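Local coordinates for protein aerobactin synthase IucA (Klebsiella pneumoniae subsp. pneumoniae, PDB 5JM8) that probably catalyses an ATP-dependent step in making the siderophore aerobactin, as an NIS synthetase of the IucA/IucC family, at residues Lys278-Val283 against Val289-Val294; Ser264-Tyr269 against Asp447-Ala452; Gly231-Gln236 against Met341-Phe346. One frame throughout, in Å; residues are numbered along the deposited sequence.

How the interactions relate
Interactions 1 and 2 share the triphosphate of the bound ATP, and interaction 3 adjoins interaction 1 and does not touch the nucleotide. Centres of interactions 1 and 2 are about 10 Å apart, and the two are joined by a salt bridge from Lys278 NZ to Asp447 OD1 (3.1 Å), Asp447 being also a magnesium ligand. Interaction 3, again about 10 Å from interaction 1 between centres, meets it through Ser280 OG and Gln342 O (2.7 Å) and through the strand pairing of Ser280 with Leu345. Interactions 2 and 3 do not touch, their nearest atoms being about 7 Å apart. Strand 275-284 lies between strands 267-269 and 345-350, so that at least one segment of each interaction reaches the same sheet.

Interaction 1: Lys278-Val283 against Val289-Val294; sequences KFSLSV and VRTLSV. With ATP (adenosine-5'-triphosphate), chain I.
Leu292 lays its CD1 methyl against the backbone of strand 275-284, 3.3 Å from Lys278 O, while its CB packs on the CB of Ser280. The same leucine donates its backbone N to Ser280 OG (2.7 Å, N-H...O angle 158°). Ser280 OG reaches that N because it stands anti to its own backbone N (chi1 -176°), and it also bonds to Gln342 O, so this buried hydroxyl is held by two partners. Farther along, Leu281 N donates to Arg290 O at 2.8 Å, and Arg290 N gives a weak bond to Val283 O. Thr291 CG2 rests 3.4 Å from Ser282 OG. Two basic side chains extend from the hairpin to the nucleotide. Lys278, fully extended, places NZ at the beta and gamma phosphates, 2.6 Å from ATP O2B; its approach to O3G is modelled too short for the exact length to be trusted. Arg290 bends at chi2 (-66°), and its NH1 makes a weak bond to ATP O1A (2.9 Å); NH2 is tied to Leu285 O, which steadies the guanidinium. Together the two cations probably offset the negative charge of the triphosphate. The arrangement is a beta hairpin of irregular pairing, with an inverse gamma turn centred on Ser282, supplying two basic side chains to the ATP pocket.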
loop_
_atom_site.group_PDB
_atom_site.type_symbol
_atom_site.label_atom_id
_atom_site.label_comp_id
_atom_site.label_asym_id
_atom_site.label_seq_id
_atom_site.Cartn_x
_atom_site.Cartn_y
_atom_site.Cartn_z
ATOM N N LYS A 278 7.388 7.771 25.665
ATOM C CA LYS A 278 8.561 8.544 26.057
ATOM C C LYS A 278 9.061 8.074 27.417
ATOM O O LYS A 278 8.457 8.376 28.444
ATOM C CB LYS A 278 8.221 10.034 26.097
ATOM C CG LYS A 278 9.354 10.931 26.555
ATOM C CD LYS A 278 8.959 12.396 26.439
ATOM C CE LYS A 278 10.052 13.318 26.944
ATOM N NZ LYS A 278 9.709 14.747 26.720
ATOM N N PHE A 279 10.170 7.339 27.413
ATOM C CA PHE A 279 10.669 6.687 28.618
ATOM C C PHE A 279 11.592 7.569 29.444
ATOM O O PHE A 279 12.294 8.432 28.914
ATOM C CB PHE A 279 11.422 5.404 28.260
ATOM C CG PHE A 279 10.547 4.302 27.738
ATOM C CD1 PHE A 279 9.721 3.589 28.589
ATOM C CD2 PHE A 279 10.571 3.964 26.396
ATOM C CE1 PHE A 279 8.925 2.571 28.108
ATOM C CE2 PHE A 279 9.777 2.944 25.911
ATOM C CZ PHE A 279 8.955 2.247 26.766
ATOM N N SER A 280 11.582 7.333 30.752
ATOM C CA SER A 280 12.621 7.838 31.633
ATOM C C SER A 280 13.877 7.029 31.347
ATOM O O SER A 280 13.951 5.852 31.698
ATOM C CB SER A 280 12.202 7.713 33.100
ATOM O OG SER A 280 13.171 8.276 33.964
ATOM N N LEU A 281 14.852 7.654 30.692
ATOM C CA LEU A 281 16.041 6.950 30.213
ATOM C C LEU A 281 17.308 7.517 30.850
ATOM O O LEU A 281 17.670 8.666 30.613
ATOM C CB LEU A 281 16.117 7.045 28.683
ATOM C CG LEU A 281 17.247 6.302 27.963
ATOM C CD1 LEU A 281 17.163 4.807 28.205
ATOM C CD2 LEU A 281 17.210 6.599 26.470
ATOM N N SER A 282 17.981 6.704 31.658
ATOM C CA SER A 282 19.165 7.156 32.380
ATOM C C SER A 282 20.376 7.289 31.458
ATOM O O SER A 282 21.332 6.518 31.552
ATOM C CB SER A 282 19.479 6.195 33.528
ATOM O OG SER A 282 18.395 6.128 34.439
ATOM N N VAL A 283 20.327 8.280 30.573
ATOM C CA VAL A 283 21.403 8.533 29.619
ATOM C C VAL A 283 21.616 10.038 29.462
ATOM O O VAL A 283 20.658 10.811 29.483
ATOM C CB VAL A 283 21.094 7.903 28.242
ATOM C CG1 VAL A 283 22.239 8.140 27.266
ATOM C CG2 VAL A 283 20.839 6.417 28.384
ATOM N N VAL A 289 20.591 14.579 31.908
ATOM C CA VAL A 289 20.174 13.204 32.114
ATOM C C VAL A 289 18.725 13.116 31.654
ATOM O O VAL A 289 17.934 14.030 31.900
ATOM C CB VAL A 289 20.308 12.762 33.585
ATOM C CG1 VAL A 289 19.372 13.571 34.481
ATOM C CG2 VAL A 289 20.018 11.278 33.721
ATOM N N ARG A 290 18.380 12.027 30.978
ATOM C CA ARG A 290 17.095 11.943 30.296
ATOM C C ARG A 290 16.095 11.078 31.051
ATOM O O ARG A 290 15.281 10.379 30.450
ATOM C CB ARG A 290 17.302 11.415 28.877
ATOM C CG ARG A 290 18.093 12.365 27.988
ATOM C CD ARG A 290 17.328 13.652 27.732
ATOM N NE ARG A 290 18.130 14.646 27.029
ATOM C CZ ARG A 290 17.749 15.903 26.830
ATOM N NH1 ARG A 290 16.575 16.322 27.287
ATOM N NH2 ARG A 290 18.539 16.744 26.178
ATOM N N THR A 291 16.174 11.127 32.374
ATOM C CA THR A 291 15.163 10.517 33.220
ATOM C C THR A 291 13.981 11.464 33.346
ATOM O O THR A 291 14.137 12.679 33.227
ATOM C CB THR A 291 15.706 10.193 34.618
ATOM O OG1 THR A 291 16.409 11.331 35.130
ATOM C CG2 THR A 291 16.652 9.000 34.567
ATOM N N LEU A 292 12.799 10.903 33.578
ATOM C CA LEU A 292 11.600 11.696 33.811
ATOM C C LEU A 292 11.307 11.789 35.298
ATOM O O LEU A 292 11.806 10.991 36.090
ATOM C CB LEU A 292 10.396 11.088 33.092
ATOM C CG LEU A 292 10.415 11.109 31.566
ATOM C CD1 LEU A 292 9.243 10.308 31.023
ATOM C CD2 LEU A 292 10.381 12.540 31.051
ATOM N N SER A 293 10.493 12.771 35.665
ATOM C CA SER A 293 10.005 12.895 37.028
ATOM C C SER A 293 8.486 12.978 37.005
ATOM O O SER A 293 7.894 13.347 35.989
ATOM C CB SER A 293 10.603 14.126 37.709
ATOM O OG SER A 293 10.223 15.314 37.037
ATOM N N VAL A 294 7.862 12.618 38.121
ATOM C CA VAL A 294 6.416 12.735 38.263
ATOM C C VAL A 294 5.994 14.161 37.945
ATOM O O VAL A 294 4.967 14.401 37.322
ATOM C CB VAL A 294 5.958 12.362 39.683
ATOM C CG1 VAL A 294 4.478 12.670 39.871
ATOM C CG2 VAL A 294 6.241 10.897 39.960
HETATM P PG ATP I . 10.803 14.550 23.123
HETATM O O1G ATP I . 10.714 13.092 22.749
HETATM O O2G ATP I . 10.589 15.487 21.958
HETATM O O3G ATP I . 9.993 14.921 24.342
HETATM P PB ATP I . 12.973 15.559 24.774
HETATM O O1B ATP I . 14.233 14.843 25.192
HETATM O O2B ATP I . 11.894 15.828 25.800
HETATM O O3B ATP I . 12.363 14.782 23.490
HETATM P PA ATP I . 14.403 18.040 24.689
HETATM O O1A ATP I . 14.411 17.890 26.189
HETATM O O2A ATP I . 14.053 19.372 24.071
HETATM O O3A ATP I . 13.388 16.952 24.072
HETATM O "O5'" ATP I . 15.817 17.588 24.076
HETATM C "C5'" ATP I . 15.976 17.642 22.662
HETATM C "C4'" ATP I . 16.932 16.572 22.158
HETATM O "O4'" ATP I . 17.079 16.738 20.746
HETATM C "C3'" ATP I . 18.320 16.662 22.775
HETATM O "O3'" ATP I . 18.715 15.373 23.260
HETATM C "C2'" ATP I . 19.235 17.135 21.661
HETATM O "O2'" ATP I . 20.470 16.423 21.648
HETATM C "C1'" ATP I . 18.456 16.867 20.384
HETATM N N9 ATP I . 18.602 17.970 19.408
HETATM C C8 ATP I . 19.105 17.818 18.172
HETATM N N7 ATP I . 19.115 19.002 17.509
HETATM C C5 ATP I . 18.607 19.931 18.336
HETATM C C6 ATP I . 18.335 21.381 18.257
HETATM N N6 ATP I . 18.629 22.055 17.120
HETATM N N1 ATP I . 17.796 21.982 19.343
HETATM C C2 ATP I . 17.508 21.299 20.468
HETATM N N3 ATP I . 17.731 19.979 20.601
HETATM C C4 ATP I . 18.270 19.250 19.591
#

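Interaction 2: Ser264-Tyr269 against Asp447-Ala452; sequences SSRSLY and DCQGSA. With ATP (adenosine-5'-triphosphate), chain I.
Arg266 and Gln449 meet across the contact at a single point, Arg266 NH1 lying 3.3 Å from Gln449 OE1. The side chains cross at about a right angle, with guanidinium and amide planes 59° apart. Charged hydrogen bonds to ATP come from Arg266, whose guanidinium turns its edge to the beta phosphorus: NE donates to ATP O1B (3.2 Å, angle 150°) and NH1 to ATP O2B (3.2 Å). Its extended chain, CG to NE, carries the group there. Asp447 OD2 lies 2.8 Å from the same ATP O2B, a proximity of like charges that the magnesium, bound by Asp447, Gln429 and Asn430, and Lys278, paired with OD1, probably offset. Hydrogen bonds within 447-452 set this acid in place: Asp447 OD1 accepts from Gln449 N (3.2 Å) in an Asx turn, from the anti side, tilted 34° out of the carboxylate plane. Cys448 O takes both the N and the OG of Ser451, the hydroxyl at 2.6 Å, and binds the turn from Cys448 to Ser451. Segment 264-269 ends in strand 267-269, paired with strands 258-261 and 275-284, whereas 447-452 follows strand 440-445 and enters strand 451-453, which pairs with strand 422-424.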
loop_
_atom_site.group_PDB
_atom_site.type_symbol
_atom_site.label_atom_id
_atom_site.label_comp_id
_atom_site.label_asym_id
_atom_site.label_seq_id
_atom_site.Cartn_x
_atom_site.Cartn_y
_atom_site.Cartn_z
ATOM N N SER A 264 15.118 12.328 19.875
ATOM C CA SER A 264 15.373 12.489 21.304
ATOM C C SER A 264 15.773 11.177 21.974
ATOM O O SER A 264 15.993 11.137 23.185
ATOM C CB SER A 264 14.137 13.056 21.998
ATOM O OG SER A 264 12.994 12.272 21.710
ATOM N N SER A 265 15.844 10.112 21.179
ATOM C CA SER A 265 16.265 8.785 21.640
ATOM C C SER A 265 15.297 8.149 22.643
ATOM O O SER A 265 14.885 7.003 22.460
ATOM C CB SER A 265 17.666 8.846 22.257
ATOM O OG SER A 265 18.625 9.288 21.313
ATOM N N ARG A 266 14.938 8.872 23.700
ATOM C CA ARG A 266 14.077 8.304 24.736
ATOM C C ARG A 266 12.630 8.208 24.284
ATOM O O ARG A 266 11.830 7.510 24.907
ATOM C CB ARG A 266 14.160 9.124 26.027
ATOM C CG ARG A 266 13.716 10.578 25.921
ATOM C CD ARG A 266 13.546 11.153 27.320
ATOM N NE ARG A 266 13.452 12.610 27.354
ATOM C CZ ARG A 266 13.342 13.317 28.475
ATOM N NH1 ARG A 266 13.262 14.639 28.427
ATOM N NH2 ARG A 266 13.309 12.703 29.651
ATOM N N SER A 267 12.298 8.908 23.205
ATOM C CA SER A 267 10.963 8.832 22.632
ATOM C C SER A 267 10.963 7.879 21.450
ATOM O O SER A 267 11.741 8.041 20.510
ATOM C CB SER A 267 10.474 10.214 22.208
ATOM O OG SER A 267 10.317 11.056 23.337
ATOM N N LEU A 268 10.086 6.881 21.516
ATOM C CA LEU A 268 9.998 5.848 20.490
ATOM C C LEU A 268 8.752 6.016 19.622
ATOM O O LEU A 268 7.740 6.552 20.071
ATOM C CB LEU A 268 9.990 4.464 21.137
ATOM C CG LEU A 268 11.332 3.884 21.597
ATOM C CD1 LEU A 268 12.096 4.846 22.486
ATOM C CD2 LEU A 268 11.110 2.557 22.312
ATOM N N TYR A 269 8.839 5.540 18.383
ATOM C CA TYR A 269 7.734 5.614 17.434
ATOM C C TYR A 269 7.418 4.244 16.836
ATOM O O TYR A 269 8.318 3.500 16.450
ATOM C CB TYR A 269 8.064 6.616 16.323
ATOM C CG TYR A 269 7.138 6.565 15.126
ATOM C CD1 TYR A 269 5.821 6.996 15.219
ATOM C CD2 TYR A 269 7.590 6.101 13.898
ATOM C CE1 TYR A 269 4.977 6.957 14.121
ATOM C CE2 TYR A 269 6.754 6.058 12.795
ATOM C CZ TYR A 269 5.451 6.488 12.911
ATOM O OH TYR A 269 4.625 6.442 11.810
ATOM N N ASP A 447 6.434 17.421 22.698
ATOM C CA ASP A 447 7.143 17.648 23.961
ATOM C C ASP A 447 6.398 18.657 24.832
ATOM O O ASP A 447 6.647 19.860 24.772
ATOM C CB ASP A 447 8.581 18.120 23.721
ATOM C CG ASP A 447 9.453 18.003 24.963
ATOM O OD1 ASP A 447 8.912 17.717 26.053
ATOM O OD2 ASP A 447 10.680 18.205 24.850
ATOM N N CYS A 448 5.494 18.142 25.657
ATOM C CA CYS A 448 4.675 18.972 26.529
ATOM C C CYS A 448 5.428 19.375 27.792
ATOM O O CYS A 448 4.934 20.166 28.597
ATOM C CB CYS A 448 3.392 18.229 26.888
ATOM S SG CYS A 448 2.498 17.633 25.438
ATOM N N GLN A 449 6.625 18.826 27.963
ATOM C CA GLN A 449 7.497 19.216 29.064
ATOM C C GLN A 449 7.913 20.679 28.916
ATOM O O GLN A 449 8.331 21.317 29.883
ATOM C CB GLN A 449 8.731 18.312 29.112
ATOM C CG GLN A 449 9.635 18.527 30.316
ATOM C CD GLN A 449 10.792 17.546 30.355
ATOM O OE1 GLN A 449 10.858 16.612 29.556
ATOM N NE2 GLN A 449 11.712 17.756 31.288
ATOM N N GLY A 450 7.788 21.200 27.697
ATOM C CA GLY A 450 8.134 22.577 27.397
ATOM C C GLY A 450 6.915 23.481 27.330
ATOM O O GLY A 450 6.941 24.524 26.671
ATOM N N SER A 451 5.843 23.073 28.002
ATOM C CA SER A 451 4.640 23.890 28.097
ATOM C C SER A 451 4.683 24.741 29.359
ATOM O O SER A 451 5.075 24.264 30.425
ATOM C CB SER A 451 3.383 23.018 28.095
ATOM O OG SER A 451 3.348 22.166 29.225
ATOM N N ALA A 452 4.282 26.000 29.225
ATOM C CA ALA A 452 4.216 26.912 30.357
ATOM C C ALA A 452 3.095 27.918 30.138
ATOM O O ALA A 452 2.589 28.060 29.023
ATOM C CB ALA A 452 5.541 27.620 30.552
HETATM P PG ATP I . 10.803 14.550 23.123
HETATM O O1G ATP I . 10.714 13.092 22.749
HETATM O O2G ATP I . 10.589 15.487 21.958
HETATM O O3G ATP I . 9.993 14.921 24.342
HETATM P PB ATP I . 12.973 15.559 24.774
HETATM O O1B ATP I . 14.233 14.843 25.192
HETATM O O2B ATP I . 11.894 15.828 25.800
HETATM O O3B ATP I . 12.363 14.782 23.490
HETATM P PA ATP I . 14.403 18.040 24.689
HETATM O O1A ATP I . 14.411 17.890 26.189
HETATM O O2A ATP I . 14.053 19.372 24.071
HETATM O O3A ATP I . 13.388 16.952 24.072
HETATM O "O5'" ATP I . 15.817 17.588 24.076
HETATM C "C5'" ATP I . 15.976 17.642 22.662
HETATM C "C4'" ATP I . 16.932 16.572 22.158
HETATM O "O4'" ATP I . 17.079 16.738 20.746
HETATM C "C3'" ATP I . 18.320 16.662 22.775
HETATM O "O3'" ATP I . 18.715 15.373 23.260
HETATM C "C2'" ATP I . 19.235 17.135 21.661
HETATM O "O2'" ATP I . 20.470 16.423 21.648
HETATM C "C1'" ATP I . 18.456 16.867 20.384
HETATM N N9 ATP I . 18.602 17.970 19.408
HETATM C C8 ATP I . 19.105 17.818 18.172
HETATM N N7 ATP I . 19.115 19.002 17.509
HETATM C C5 ATP I . 18.607 19.931 18.336
HETATM C C6 ATP I . 18.335 21.381 18.257
HETATM N N6 ATP I . 18.629 22.055 17.120
HETATM N N1 ATP I . 17.796 21.982 19.343
HETATM C C2 ATP I . 17.508 21.299 20.468
HETATM N N3 ATP I . 17.731 19.979 20.601
HETATM C C4 ATP I . 18.270 19.250 19.591
#

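Interaction 3: Gly231-Gln236 against Met341-Phe346; sequences GEYLLQ and MQESLF
Leu234 presses its two methyls onto the backbone and side chain of the Glu343-Ser344 corner, and this is the close-packed half of the contact. CD1 sits 3.4 Å from Glu343 O and 3.6 Å from Ser344 CA, also touching Ser344 CB; CD2 lies 3.6 Å from Glu343 CB. Both Leu234 and Ser344 are buried. The corner is made of two overlapping type I turns, Met341 to Ser344 and Gln342 to Leu345. Ser344 OG, set between its own backbone N and carbonyl carbon (chi1 67°), swings back to bond Met341 O (2.6 Å), an oxygen that also accepts Ser344 N; the hydroxyl has a further partner in Leu333 N. Trp239 of helix 238-246 also touches Leu234. The outer half, partly exposed, is looser and rests on one close approach: Glu343, extended beyond CG, brings OE1 to the edge of the Tyr233 ring, 3.1 Å from CE1 and near the ring plane. Ring and carboxylate planes are 59° apart, and Tyr233 OH stays 3.9 Å from OE1. Across these segments helix 228-235 meets the turn before strand 345-350 mainly through van der Waals packing of Leu234; Gln230 of the same helix adds a weak hydrogen bond to Glu343 O. The edge of the tyrosine ring, which is weakly positive, probably offers the carboxylate a modest electrostatic attraction.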
loop_
_atom_site.group_PDB
_atom_site.type_symbol
_atom_site.label_atom_id
_atom_site.label_comp_id
_atom_site.label_asym_id
_atom_site.label_seq_id
_atom_site.Cartn_x
_atom_site.Cartn_y
_atom_site.Cartn_z
ATOM N N GLY A 231 14.917 -1.397 31.192
ATOM C CA GLY A 231 14.335 -2.575 31.801
ATOM C C GLY A 231 15.378 -3.524 32.352
ATOM O O GLY A 231 15.212 -4.067 33.442
ATOM N N GLU A 232 16.455 -3.725 31.598
ATOM C CA GLU A 232 17.532 -4.607 32.032
ATOM C C GLU A 232 18.259 -4.011 33.234
ATOM O O GLU A 232 18.778 -4.741 34.082
ATOM C CB GLU A 232 18.513 -4.862 30.885
ATOM C CG GLU A 232 17.930 -5.718 29.770
ATOM C CD GLU A 232 18.849 -5.847 28.566
ATOM O OE1 GLU A 232 19.778 -5.023 28.423
ATOM O OE2 GLU A 232 18.640 -6.780 27.760
ATOM N N TYR A 233 18.280 -2.683 33.308
ATOM C CA TYR A 233 18.921 -1.982 34.414
ATOM C C TYR A 233 18.018 -1.983 35.647
ATOM O O TYR A 233 18.475 -2.244 36.753
ATOM C CB TYR A 233 19.274 -0.544 34.004
ATOM C CG TYR A 233 19.755 0.334 35.144
ATOM C CD1 TYR A 233 18.851 0.908 36.030
ATOM C CD2 TYR A 233 21.105 0.600 35.328
ATOM C CE1 TYR A 233 19.276 1.708 37.070
ATOM C CE2 TYR A 233 21.539 1.407 36.366
ATOM C CZ TYR A 233 20.618 1.953 37.237
ATOM O OH TYR A 233 21.028 2.758 38.277
ATOM N N LEU A 234 16.737 -1.679 35.464
ATOM C CA LEU A 234 15.807 -1.647 36.588
ATOM C C LEU A 234 15.664 -3.030 37.207
ATOM O O LEU A 234 15.475 -3.168 38.415
ATOM C CB LEU A 234 14.438 -1.135 36.142
ATOM C CG LEU A 234 14.382 0.332 35.720
ATOM C CD1 LEU A 234 13.038 0.648 35.096
ATOM C CD2 LEU A 234 14.647 1.242 36.906
ATOM N N LEU A 235 15.765 -4.052 36.365
ATOM C CA LEU A 235 15.577 -5.428 36.798
ATOM C C LEU A 235 16.747 -5.909 37.653
ATOM O O LEU A 235 16.596 -6.829 38.460
ATOM C CB LEU A 235 15.396 -6.338 35.581
ATOM C CG LEU A 235 15.092 -7.813 35.845
ATOM C CD1 LEU A 235 13.797 -7.987 36.629
ATOM C CD2 LEU A 235 15.024 -8.567 34.532
ATOM N N GLN A 236 17.908 -5.284 37.479
ATOM C CA GLN A 236 19.087 -5.649 38.255
ATOM C C GLN A 236 19.146 -4.871 39.570
ATOM O O GLN A 236 20.088 -5.025 40.342
ATOM C CB GLN A 236 20.366 -5.419 37.435
ATOM C CG GLN A 236 21.009 -4.047 37.607
ATOM C CD GLN A 236 22.036 -3.737 36.533
ATOM O OE1 GLN A 236 22.110 -4.414 35.507
ATOM N NE2 GLN A 236 22.836 -2.701 36.766
ATOM N N MET A 341 9.245 4.889 41.434
ATOM C CA MET A 341 10.621 4.842 40.958
ATOM C C MET A 341 10.724 5.573 39.620
ATOM O O MET A 341 10.303 5.057 38.584
ATOM C CB MET A 341 11.090 3.393 40.830
ATOM C CG MET A 341 10.864 2.555 42.086
ATOM S SD MET A 341 11.572 3.259 43.586
ATOM C CE MET A 341 13.306 3.352 43.150
ATOM N N GLN A 342 11.291 6.775 39.654
ATOM C CA GLN A 342 11.305 7.661 38.493
ATOM C C GLN A 342 12.040 7.073 37.296
ATOM O O GLN A 342 11.792 7.464 36.156
ATOM C CB GLN A 342 11.936 9.003 38.866
ATOM C CG GLN A 342 11.029 9.900 39.689
ATOM C CD GLN A 342 11.591 11.297 39.857
ATOM O OE1 GLN A 342 12.738 11.563 39.498
ATOM N NE2 GLN A 342 10.781 12.200 40.396
ATOM N N GLU A 343 12.942 6.134 37.554
ATOM C CA GLU A 343 13.713 5.511 36.488
ATOM C C GLU A 343 12.865 4.529 35.675
ATOM O O GLU A 343 13.305 4.042 34.634
ATOM C CB GLU A 343 14.938 4.800 37.069
ATOM C CG GLU A 343 15.916 5.736 37.770
ATOM C CD GLU A 343 17.248 5.073 38.077
ATOM O OE1 GLU A 343 17.287 3.827 38.162
ATOM O OE2 GLU A 343 18.257 5.797 38.229
ATOM N N SER A 344 11.652 4.252 36.150
ATOM C CA SER A 344 10.735 3.340 35.466
ATOM C C SER A 344 9.645 4.090 34.703
ATOM O O SER A 344 8.896 3.492 33.928
ATOM C CB SER A 344 10.084 2.387 36.471
ATOM O OG SER A 344 9.223 3.088 37.351
ATOM N N LEU A 345 9.559 5.398 34.924
ATOM C CA LEU A 345 8.494 6.211 34.344
ATOM C C LEU A 345 8.504 6.230 32.821
ATOM O O LEU A 345 9.556 6.156 32.189
ATOM C CB LEU A 345 8.597 7.653 34.844
ATOM C CG LEU A 345 8.282 7.918 36.315
ATOM C CD1 LEU A 345 8.667 9.343 36.672
ATOM C CD2 LEU A 345 6.815 7.671 36.615
ATOM N N PHE A 346 7.308 6.321 32.252
ATOM C CA PHE A 346 7.142 6.669 30.849
ATOM C C PHE A 346 5.866 7.478 30.702
ATOM O O PHE A 346 5.000 7.446 31.578
ATOM C CB PHE A 346 7.094 5.424 29.960
ATOM C CG PHE A 346 5.902 4.542 30.204
ATOM C CD1 PHE A 346 4.667 4.849 29.655
ATOM C CD2 PHE A 346 6.020 3.395 30.969
ATOM C CE1 PHE A 346 3.572 4.038 29.879
ATOM C CE2 PHE A 346 4.929 2.578 31.193
ATOM C CZ PHE A 346 3.704 2.899 30.645
#